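Local coordinates for uncharacterized protein lp_1913 (Lactobacillus plantarum, PDB 3FLH) that is of unknown function but is built on a rhodanese-like domain, the fold shared by sulfurtransferases and some phosphatases, at residues Y33-V38 with D48-A53; D37-P42 with V76-G81; K72-Y77 with A96-Y101. All blocks are in the same frame, centred on the assembly; numbering follows the deposited sequence.

Contact 1 (Y33-V38 with D48-A53); sequences YVVLDV and DQIKGA
Val35 faces Ala53 across the start of this contact, with backbone and side chain both taking part. Its N gives a hydrogen bond to a water 2.9 Å away, and that water donates in turn to Gly52 O at 2.7 Å, so a single water joins the two backbones here. The carbonyl of Val35 meets the turn directly: its O receives a CA-H contact from Ala53 CA at 3.3 Å, and the backbones of Val35 and Asp37 both bond to Ile54 as strand 54-55 begins. With CG1 anti to the backbone N (chi1 -179°), Val35 lays that methyl against Ala53 CB, 3.8 Å away, and more loosely against Ile50 CB. Further along, Asp37 sends OD2 to the aliphatic CB of Gln49 at 3.5 Å, while the rest of the Gln49 chain bends away from the strand. Opposite the strand, the 48-53 segment closes in a type II turn, fastened by Ala53 N to Ile50 O at 2.8 Å, with Gly52 at positive phi. Asp37 is held mainly by Arg39, which also pairs with Asp48. The two carboxylates approach to 5.6 Å between Asp37 OD2 and Asp48 OD2; Arg39 between them, and Lys111 on Asp48, probably offset their repulsion, so the two negative charges would be balanced from outside these segments.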
loop_
_atom_site.group_PDB
_atom_site.type_symbol
_atom_site.label_atom_id
_atom_site.label_comp_id
_atom_site.label_asym_id
_atom_site.label_seq_id
_atom_site.Cartn_x
_atom_site.Cartn_y
_atom_site.Cartn_z
ATOM N N TYR B 33 -2.227 -16.721 -17.018
ATOM C CA TYR B 33 -2.688 -16.200 -15.733
ATOM C C TYR B 33 -4.173 -16.450 -15.463
ATOM O O TYR B 33 -4.993 -16.466 -16.381
ATOM C CB TYR B 33 -2.413 -14.691 -15.657
ATOM C CG TYR B 33 -0.968 -14.315 -15.885
ATOM C CD1 TYR B 33 0.026 -14.722 -14.995
ATOM C CD2 TYR B 33 -0.587 -13.570 -17.002
ATOM C CE1 TYR B 33 1.369 -14.403 -15.210
ATOM C CE2 TYR B 33 0.753 -13.245 -17.226
ATOM C CZ TYR B 33 1.724 -13.666 -16.323
ATOM O OH TYR B 33 3.051 -13.350 -16.537
ATOM N N VAL B 34 -4.498 -16.658 -14.191
ATOM C CA VAL B 34 -5.874 -16.859 -13.747
ATOM C C VAL B 34 -6.073 -15.787 -12.683
ATOM O O VAL B 34 -5.339 -15.738 -11.696
ATOM C CB VAL B 34 -6.091 -18.259 -13.119
ATOM C CG1 VAL B 34 -7.516 -18.372 -12.563
ATOM C CG2 VAL B 34 -5.850 -19.341 -14.167
ATOM N N VAL B 35 -7.051 -14.920 -12.905
ATOM C CA VAL B 35 -7.349 -13.819 -11.998
ATOM C C VAL B 35 -8.360 -14.251 -10.930
ATOM O O VAL B 35 -9.397 -14.845 -11.251
ATOM C CB VAL B 35 -7.932 -12.607 -12.794
ATOM C CG1 VAL B 35 -8.234 -11.444 -11.860
ATOM C CG2 VAL B 35 -6.947 -12.167 -13.871
ATOM N N LEU B 36 -8.044 -13.957 -9.671
ATOM C CA LEU B 36 -8.904 -14.289 -8.534
ATOM C C LEU B 36 -9.378 -13.026 -7.846
ATOM O O LEU B 36 -8.565 -12.223 -7.375
ATOM C CB LEU B 36 -8.152 -15.133 -7.499
ATOM C CG LEU B 36 -7.455 -16.402 -7.983
ATOM C CD1 LEU B 36 -6.783 -17.094 -6.795
ATOM C CD2 LEU B 36 -8.477 -17.332 -8.643
ATOM N N ASP B 37 -10.695 -12.853 -7.787
ATOM C CA ASP B 37 -11.301 -11.692 -7.139
ATOM C C ASP B 37 -11.454 -12.099 -5.675
ATOM O O ASP B 37 -12.341 -12.879 -5.343
ATOM C CB ASP B 37 -12.682 -11.415 -7.753
ATOM C CG ASP B 37 -13.281 -10.110 -7.293
ATOM O OD1 ASP B 37 -13.209 -9.801 -6.080
ATOM O OD2 ASP B 37 -13.836 -9.373 -8.148
ATOM N N VAL B 38 -10.594 -11.585 -4.803
ATOM C CA VAL B 38 -10.661 -11.961 -3.393
ATOM C C VAL B 38 -11.465 -11.016 -2.506
ATOM O O VAL B 38 -11.341 -11.061 -1.282
ATOM C CB VAL B 38 -9.247 -12.118 -2.791
ATOM C CG1 VAL B 38 -8.450 -13.132 -3.607
ATOM C CG2 VAL B 38 -8.533 -10.779 -2.769
ATOM N N ASP B 48 -19.124 -6.807 -10.821
ATOM C CA ASP B 48 -18.237 -5.887 -11.523
ATOM C C ASP B 48 -16.797 -6.391 -11.549
ATOM O O ASP B 48 -15.853 -5.606 -11.580
ATOM C CB ASP B 48 -18.284 -4.501 -10.869
ATOM C CG ASP B 48 -18.026 -4.546 -9.366
ATOM O OD1 ASP B 48 -17.924 -3.462 -8.754
ATOM O OD2 ASP B 48 -17.927 -5.654 -8.790
ATOM N N GLN B 49 -16.630 -7.707 -11.552
ATOM C CA GLN B 49 -15.297 -8.288 -11.560
ATOM C C GLN B 49 -14.583 -8.121 -12.898
ATOM O O GLN B 49 -15.195 -7.798 -13.922
ATOM C CB GLN B 49 -15.364 -9.777 -11.220
ATOM C CG GLN B 49 -15.975 -10.621 -12.326
ATOM C CD GLN B 49 -17.456 -10.884 -12.128
ATOM O OE1 GLN B 49 -18.175 -10.078 -11.532
ATOM N NE2 GLN B 49 -17.925 -12.018 -12.643
ATOM N N ILE B 50 -13.276 -8.339 -12.862
ATOM C CA ILE B 50 -12.427 -8.263 -14.035
ATOM C C ILE B 50 -12.802 -9.446 -14.927
ATOM O O ILE B 50 -13.127 -10.532 -14.434
ATOM C CB ILE B 50 -10.925 -8.356 -13.621
ATOM C CG1 ILE B 50 -10.530 -7.089 -12.852
ATOM C CG2 ILE B 50 -10.042 -8.554 -14.843
ATOM C CD1 ILE B 50 -9.109 -7.084 -12.312
ATOM N N LYS B 51 -12.768 -9.226 -16.237
ATOM C CA LYS B 51 -13.106 -10.260 -17.211
ATOM C C LYS B 51 -12.406 -11.587 -16.907
ATOM O O LYS B 51 -11.187 -11.632 -16.746
ATOM C CB LYS B 51 -12.733 -9.783 -18.615
ATOM C CG LYS B 51 -13.072 -10.770 -19.709
ATOM C CD LYS B 51 -12.748 -10.223 -21.093
ATOM C CE LYS B 51 -13.101 -11.254 -22.167
ATOM N NZ LYS B 51 -14.559 -11.611 -22.143
ATOM N N GLY B 52 -13.186 -12.660 -16.815
ATOM C CA GLY B 52 -12.625 -13.971 -16.540
ATOM C C GLY B 52 -12.176 -14.223 -15.107
ATOM O O GLY B 52 -11.649 -15.296 -14.795
ATOM N N ALA B 53 -12.386 -13.251 -14.226
ATOM C CA ALA B 53 -11.973 -13.405 -12.836
ATOM C C ALA B 53 -12.849 -14.385 -12.076
ATOM O O ALA B 53 -14.068 -14.405 -12.240
ATOM C CB ALA B 53 -11.982 -12.051 -12.125
HETATM O O HOH W 1 -8.979 -15.521 -14.989
#

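Contact 2 (D37-P42 with V76-G81); sequences DVRNAP and VYDWTG
Tyr77 carries CG between its backbone N and carbonyl carbon (chi1 74°), which folds the ring over the backbone of Asp37, whose CG, anti to N at -171°, brings OD2 round to the phenol. Asp37 CA lies over one ring face, 4.0 Å from the Tyr77 centroid, and Tyr77 OH makes a weak hydrogen bond to Asp37 OD2; the same hydroxyl also bonds Ile50 N. Arg39 grips the carboxylate side-on: NE meets the syn lone pair of Asp37 OD1 at 2.9 Å, in the guanidinium plane and nearly straight (165°), and NH2 forms the salt bridge to OD2. Arg39 N bonds OD1 as well at 3.1 Å, closing an Asx turn. This Asp-Val-Arg sequence ends an inner strand of the rhodanese fold, next to the central one, and a parallel bridge joins it to strand 73-77, Val38 N donating to Tyr77 O at 3.1 Å. Asp78 stands about where active rhodaneses carry the catalytic cysteine, which makes ordinary sulfurtransferase chemistry doubtful here. Its OD1 touches Arg39 CG at 3.3 Å and accepts from a water bound to Asn40 N, while OD2 is hydrogen-bonded to Thr83 OG1. Trp79 packs CB on Arg39 CD and meets Glu108 of the second subunit.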
loop_
_atom_site.group_PDB
_atom_site.type_symbol
_atom_site.label_atom_id
_atom_site.label_comp_id
_atom_site.label_asym_id
_atom_site.label_seq_id
_atom_site.Cartn_x
_atom_site.Cartn_y
_atom_site.Cartn_z
ATOM N N ASP B 37 -10.695 -12.853 -7.787
ATOM C CA ASP B 37 -11.301 -11.692 -7.139
ATOM C C ASP B 37 -11.454 -12.099 -5.675
ATOM O O ASP B 37 -12.341 -12.879 -5.343
ATOM C CB ASP B 37 -12.682 -11.415 -7.753
ATOM C CG ASP B 37 -13.281 -10.110 -7.293
ATOM O OD1 ASP B 37 -13.209 -9.801 -6.080
ATOM O OD2 ASP B 37 -13.836 -9.373 -8.148
ATOM N N VAL B 38 -10.594 -11.585 -4.803
ATOM C CA VAL B 38 -10.661 -11.961 -3.393
ATOM C C VAL B 38 -11.465 -11.016 -2.506
ATOM O O VAL B 38 -11.341 -11.061 -1.282
ATOM C CB VAL B 38 -9.247 -12.118 -2.791
ATOM C CG1 VAL B 38 -8.450 -13.132 -3.607
ATOM C CG2 VAL B 38 -8.533 -10.779 -2.769
ATOM N N ARG B 39 -12.287 -10.164 -3.114
ATOM C CA ARG B 39 -13.117 -9.231 -2.350
ATOM C C ARG B 39 -14.145 -10.021 -1.532
ATOM O O ARG B 39 -14.406 -11.187 -1.820
ATOM C CB ARG B 39 -13.863 -8.269 -3.288
ATOM C CG ARG B 39 -13.003 -7.254 -4.039
ATOM C CD ARG B 39 -13.866 -6.400 -4.978
ATOM N NE ARG B 39 -14.501 -7.211 -6.019
ATOM C CZ ARG B 39 -15.553 -6.831 -6.742
ATOM N NH1 ARG B 39 -16.108 -5.641 -6.547
ATOM N NH2 ARG B 39 -16.058 -7.649 -7.661
ATOM N N ASN B 40 -14.731 -9.386 -0.518
ATOM C CA ASN B 40 -15.735 -10.050 0.305
ATOM C C ASN B 40 -16.988 -10.334 -0.524
ATOM O O ASN B 40 -17.334 -9.574 -1.431
ATOM C CB ASN B 40 -16.089 -9.199 1.533
ATOM C CG ASN B 40 -16.383 -7.750 1.185
ATOM O OD1 ASN B 40 -15.641 -6.846 1.577
ATOM N ND2 ASN B 40 -17.467 -7.523 0.448
ATOM N N ALA B 41 -17.656 -11.441 -0.208
ATOM C CA ALA B 41 -18.854 -11.869 -0.924
ATOM C C ALA B 41 -19.864 -10.770 -1.268
ATOM O O ALA B 41 -20.242 -10.619 -2.430
ATOM C CB ALA B 41 -19.551 -12.987 -0.141
ATOM N N PRO B 42 -20.313 -9.987 -0.270
ATOM C CA PRO B 42 -21.287 -8.926 -0.551
ATOM C C PRO B 42 -20.905 -7.982 -1.688
ATOM O O PRO B 42 -21.750 -7.608 -2.496
ATOM C CB PRO B 42 -21.417 -8.208 0.795
ATOM C CG PRO B 42 -20.084 -8.434 1.434
ATOM C CD PRO B 42 -19.809 -9.882 1.110
ATOM N N VAL B 76 -4.225 -12.050 -7.707
ATOM C CA VAL B 76 -5.304 -11.696 -6.796
ATOM C C VAL B 76 -5.516 -10.184 -6.743
ATOM O O VAL B 76 -4.613 -9.419 -7.067
ATOM C CB VAL B 76 -5.001 -12.195 -5.356
ATOM C CG1 VAL B 76 -4.826 -13.704 -5.344
ATOM C CG2 VAL B 76 -3.745 -11.520 -4.830
ATOM N N TYR B 77 -6.715 -9.761 -6.344
ATOM C CA TYR B 77 -7.010 -8.338 -6.214
ATOM C C TYR B 77 -8.212 -8.070 -5.316
ATOM O O TYR B 77 -9.157 -8.859 -5.261
ATOM C CB TYR B 77 -7.248 -7.701 -7.594
ATOM C CG TYR B 77 -8.574 -8.057 -8.240
ATOM C CD1 TYR B 77 -9.759 -7.407 -7.863
ATOM C CD2 TYR B 77 -8.642 -9.029 -9.240
ATOM C CE1 TYR B 77 -10.971 -7.717 -8.474
ATOM C CE2 TYR B 77 -9.849 -9.345 -9.858
ATOM C CZ TYR B 77 -11.000 -8.688 -9.474
ATOM O OH TYR B 77 -12.177 -8.975 -10.111
ATOM N N ASP B 78 -8.157 -6.955 -4.599
ATOM C CA ASP B 78 -9.250 -6.547 -3.731
ATOM C C ASP B 78 -9.785 -5.301 -4.418
ATOM O O ASP B 78 -9.305 -4.935 -5.500
ATOM C CB ASP B 78 -8.734 -6.225 -2.317
ATOM C CG ASP B 78 -9.862 -6.024 -1.297
ATOM O OD1 ASP B 78 -11.042 -6.302 -1.615
ATOM O OD2 ASP B 78 -9.568 -5.595 -0.162
ATOM N N TRP B 79 -10.763 -4.640 -3.816
ATOM C CA TRP B 79 -11.329 -3.461 -4.459
ATOM C C TRP B 79 -10.310 -2.344 -4.621
ATOM O O TRP B 79 -10.364 -1.577 -5.581
ATOM C CB TRP B 79 -12.562 -2.963 -3.693
ATOM C CG TRP B 79 -12.296 -2.386 -2.336
ATOM C CD1 TRP B 79 -11.988 -3.066 -1.193
ATOM C CD2 TRP B 79 -12.356 -1.003 -1.978
ATOM N NE1 TRP B 79 -11.858 -2.187 -0.138
ATOM C CE2 TRP B 79 -12.078 -0.913 -0.594
ATOM C CE3 TRP B 79 -12.622 0.172 -2.693
ATOM C CZ2 TRP B 79 -12.058 0.310 0.090
ATOM C CZ3 TRP B 79 -12.601 1.390 -2.011
ATOM C CH2 TRP B 79 -12.321 1.445 -0.633
ATOM N N THR B 80 -9.362 -2.267 -3.696
ATOM C CA THR B 80 -8.349 -1.229 -3.767
ATOM C C THR B 80 -7.008 -1.778 -3.284
ATOM O O THR B 80 -6.961 -2.746 -2.523
ATOM C CB THR B 80 -8.772 -0.010 -2.907
ATOM O OG1 THR B 80 -7.965 1.120 -3.249
ATOM C CG2 THR B 80 -8.605 -0.320 -1.427
ATOM N N GLY B 81 -5.919 -1.166 -3.730
ATOM C CA GLY B 81 -4.609 -1.640 -3.323
ATOM C C GLY B 81 -4.256 -1.340 -1.878
ATOM O O GLY B 81 -3.384 -1.989 -1.305
HETATM O O HOH W 2 -13.656 -6.711 -0.199
#

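Contact 3 (K72-Y77 with A96-Y101); sequences KTYVVY and AGFEAY
Tyr74 O is approached by two groups at once: Tyr101 N donates to it at 2.9 Å, nearly in line with the carbonyl, and Ala100 CA adds a CA-H contact at 3.0 Å. The parallel ladder extends to both sides of this point. Tyr74 N reaches Glu99 O at 3.0 Å, in the carbonyl plane and fairly straight (163°), and Val76 N reaches Tyr101 O at 3.0 Å. Just before Thr73, a water bridges Lys72 O and Glu99 N. Glu99 OE2 is hydrogen-bonded to Asn2 ND2 of the second subunit. Side chains divide between the two sheet faces. On one, Thr73 turns CG2 anti to its backbone N and sets it at the edge of the Tyr101 ring, 3.8 Å from CD2. On the other, Tyr74 CB rests near Ala100 CB, and Tyr74 CE2 comes within 4.1 Å of Phe98 CD1, the two ring planes standing 84° apart. The Tyr74 hydroxyl is bonded to Asp69 O. Gly97 ends helix 85-95 in a Schellman motif just before the strand. Strand 73-77, helix 85-95 and strand 99-103 make a beta-alpha-beta crossover. The helix covers Ala100 and Val76 through Leu93, and strand 33-37 flanks strand 73-77 on its other edge.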
loop_
_atom_site.group_PDB
_atom_site.type_symbol
_atom_site.label_atom_id
_atom_site.label_comp_id
_atom_site.label_asym_id
_atom_site.label_seq_id
_atom_site.Cartn_x
_atom_site.Cartn_y
_atom_site.Cartn_z
ATOM N N LYS B 72 -0.974 -23.123 -13.285
ATOM C CA LYS B 72 -1.346 -21.749 -13.605
ATOM C C LYS B 72 -0.760 -20.730 -12.627
ATOM O O LYS B 72 -0.422 -21.063 -11.492
ATOM C CB LYS B 72 -2.872 -21.616 -13.601
ATOM C CG LYS B 72 -3.589 -22.463 -14.638
ATOM C CD LYS B 72 -3.372 -21.920 -16.044
ATOM C CE LYS B 72 -4.183 -22.706 -17.073
ATOM N NZ LYS B 72 -4.072 -22.110 -18.427
ATOM N N THR B 73 -0.633 -19.486 -13.077
ATOM C CA THR B 73 -0.136 -18.429 -12.211
ATOM C C THR B 73 -1.350 -17.598 -11.829
ATOM O O THR B 73 -2.113 -17.157 -12.689
ATOM C CB THR B 73 0.917 -17.552 -12.919
ATOM O OG1 THR B 73 2.087 -18.336 -13.173
ATOM C CG2 THR B 73 1.308 -16.362 -12.044
ATOM N N TYR B 74 -1.539 -17.396 -10.530
ATOM C CA TYR B 74 -2.689 -16.645 -10.048
ATOM C C TYR B 74 -2.409 -15.191 -9.723
ATOM O O TYR B 74 -1.346 -14.850 -9.215
ATOM C CB TYR B 74 -3.262 -17.376 -8.838
ATOM C CG TYR B 74 -3.799 -18.728 -9.239
ATOM C CD1 TYR B 74 -5.091 -18.859 -9.751
ATOM C CD2 TYR B 74 -2.979 -19.857 -9.217
ATOM C CE1 TYR B 74 -5.550 -20.081 -10.236
ATOM C CE2 TYR B 74 -3.430 -21.081 -9.703
ATOM C CZ TYR B 74 -4.714 -21.182 -10.210
ATOM O OH TYR B 74 -5.162 -22.380 -10.696
ATOM N N VAL B 75 -3.377 -14.338 -10.044
ATOM C CA VAL B 75 -3.285 -12.904 -9.783
ATOM C C VAL B 75 -4.486 -12.547 -8.908
ATOM O O VAL B 75 -5.633 -12.726 -9.313
ATOM C CB VAL B 75 -3.338 -12.083 -11.104
ATOM C CG1 VAL B 75 -3.224 -10.594 -10.811
ATOM C CG2 VAL B 75 -2.205 -12.523 -12.035
ATOM N N VAL B 76 -4.225 -12.050 -7.707
ATOM C CA VAL B 76 -5.304 -11.696 -6.796
ATOM C C VAL B 76 -5.516 -10.184 -6.743
ATOM O O VAL B 76 -4.613 -9.419 -7.067
ATOM C CB VAL B 76 -5.001 -12.195 -5.356
ATOM C CG1 VAL B 76 -4.826 -13.704 -5.344
ATOM C CG2 VAL B 76 -3.745 -11.520 -4.830
ATOM N N TYR B 77 -6.715 -9.761 -6.344
ATOM C CA TYR B 77 -7.010 -8.338 -6.214
ATOM C C TYR B 77 -8.212 -8.070 -5.316
ATOM O O TYR B 77 -9.157 -8.859 -5.261
ATOM C CB TYR B 77 -7.248 -7.701 -7.594
ATOM C CG TYR B 77 -8.574 -8.057 -8.240
ATOM C CD1 TYR B 77 -9.759 -7.407 -7.863
ATOM C CD2 TYR B 77 -8.642 -9.029 -9.240
ATOM C CE1 TYR B 77 -10.971 -7.717 -8.474
ATOM C CE2 TYR B 77 -9.849 -9.345 -9.858
ATOM C CZ TYR B 77 -11.000 -8.688 -9.474
ATOM O OH TYR B 77 -12.177 -8.975 -10.111
ATOM N N ALA B 96 1.519 -22.311 -0.116
ATOM C CA ALA B 96 1.011 -23.590 -0.600
ATOM C C ALA B 96 1.799 -24.121 -1.795
ATOM O O ALA B 96 1.481 -25.183 -2.328
ATOM C CB ALA B 96 -0.465 -23.452 -0.972
ATOM N N GLY B 97 2.821 -23.384 -2.217
ATOM C CA GLY B 97 3.621 -23.820 -3.345
ATOM C C GLY B 97 3.103 -23.347 -4.693
ATOM O O GLY B 97 3.465 -23.898 -5.735
ATOM N N PHE B 98 2.250 -22.328 -4.684
ATOM C CA PHE B 98 1.703 -21.788 -5.925
ATOM C C PHE B 98 2.472 -20.556 -6.375
ATOM O O PHE B 98 3.141 -19.894 -5.579
ATOM C CB PHE B 98 0.231 -21.399 -5.745
ATOM C CG PHE B 98 -0.712 -22.561 -5.796
ATOM C CD1 PHE B 98 -1.104 -23.098 -7.016
ATOM C CD2 PHE B 98 -1.198 -23.133 -4.623
ATOM C CE1 PHE B 98 -1.959 -24.194 -7.070
ATOM C CE2 PHE B 98 -2.055 -24.232 -4.663
ATOM C CZ PHE B 98 -2.438 -24.763 -5.890
ATOM N N GLU B 99 2.385 -20.263 -7.664
ATOM C CA GLU B 99 3.015 -19.077 -8.212
ATOM C C GLU B 99 1.890 -18.048 -8.284
ATOM O O GLU B 99 0.866 -18.292 -8.923
ATOM C CB GLU B 99 3.574 -19.365 -9.609
ATOM C CG GLU B 99 4.922 -20.077 -9.589
ATOM C CD GLU B 99 5.983 -19.243 -8.901
ATOM O OE1 GLU B 99 6.303 -18.148 -9.418
ATOM O OE2 GLU B 99 6.493 -19.670 -7.838
ATOM N N ALA B 100 2.058 -16.916 -7.607
ATOM C CA ALA B 100 1.029 -15.884 -7.626
ATOM C C ALA B 100 1.592 -14.483 -7.489
ATOM O O ALA B 100 2.759 -14.295 -7.163
ATOM C CB ALA B 100 0.004 -16.140 -6.534
ATOM N N TYR B 101 0.742 -13.503 -7.761
ATOM C CA TYR B 101 1.111 -12.099 -7.689
ATOM C C TYR B 101 -0.152 -11.310 -7.375
ATOM O O TYR B 101 -1.264 -11.786 -7.604
ATOM C CB TYR B 101 1.660 -11.621 -9.044
ATOM C CG TYR B 101 2.930 -12.306 -9.501
ATOM C CD1 TYR B 101 4.178 -11.903 -9.016
ATOM C CD2 TYR B 101 2.884 -13.378 -10.397
ATOM C CE1 TYR B 101 5.351 -12.550 -9.408
ATOM C CE2 TYR B 101 4.052 -14.033 -10.796
ATOM C CZ TYR B 101 5.280 -13.616 -10.294
ATOM O OH TYR B 101 6.430 -14.281 -10.652
HETATM O O HOH W 3 0.940 -21.954 -9.535
#

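How the contacts relate
Strand 73-77 ties the three contacts together: it pairs with strand 99-103 in contact 3 and with strand 33-37, from which contacts 1 and 2 both start. The centres of contacts 1 and 2 are about 9 Å apart, and their segments touch directly, Arg39 NH1 meeting Asp48 OD2 at 2.9 Å and Tyr77 OH lying 3.0 Å from Ile50 N. Contact 3 is about 12 Å from contact 1, linked through Leu36 N to Val75 O at 2.7 Å, and about 15 Å from contact 2, centre to centre. Contact 2 includes the start of the loop that forms the active site in rhodaneses, a role not established here, whereas contact 3 runs along the strand and overlaps contact 2 at Val76 and Tyr77.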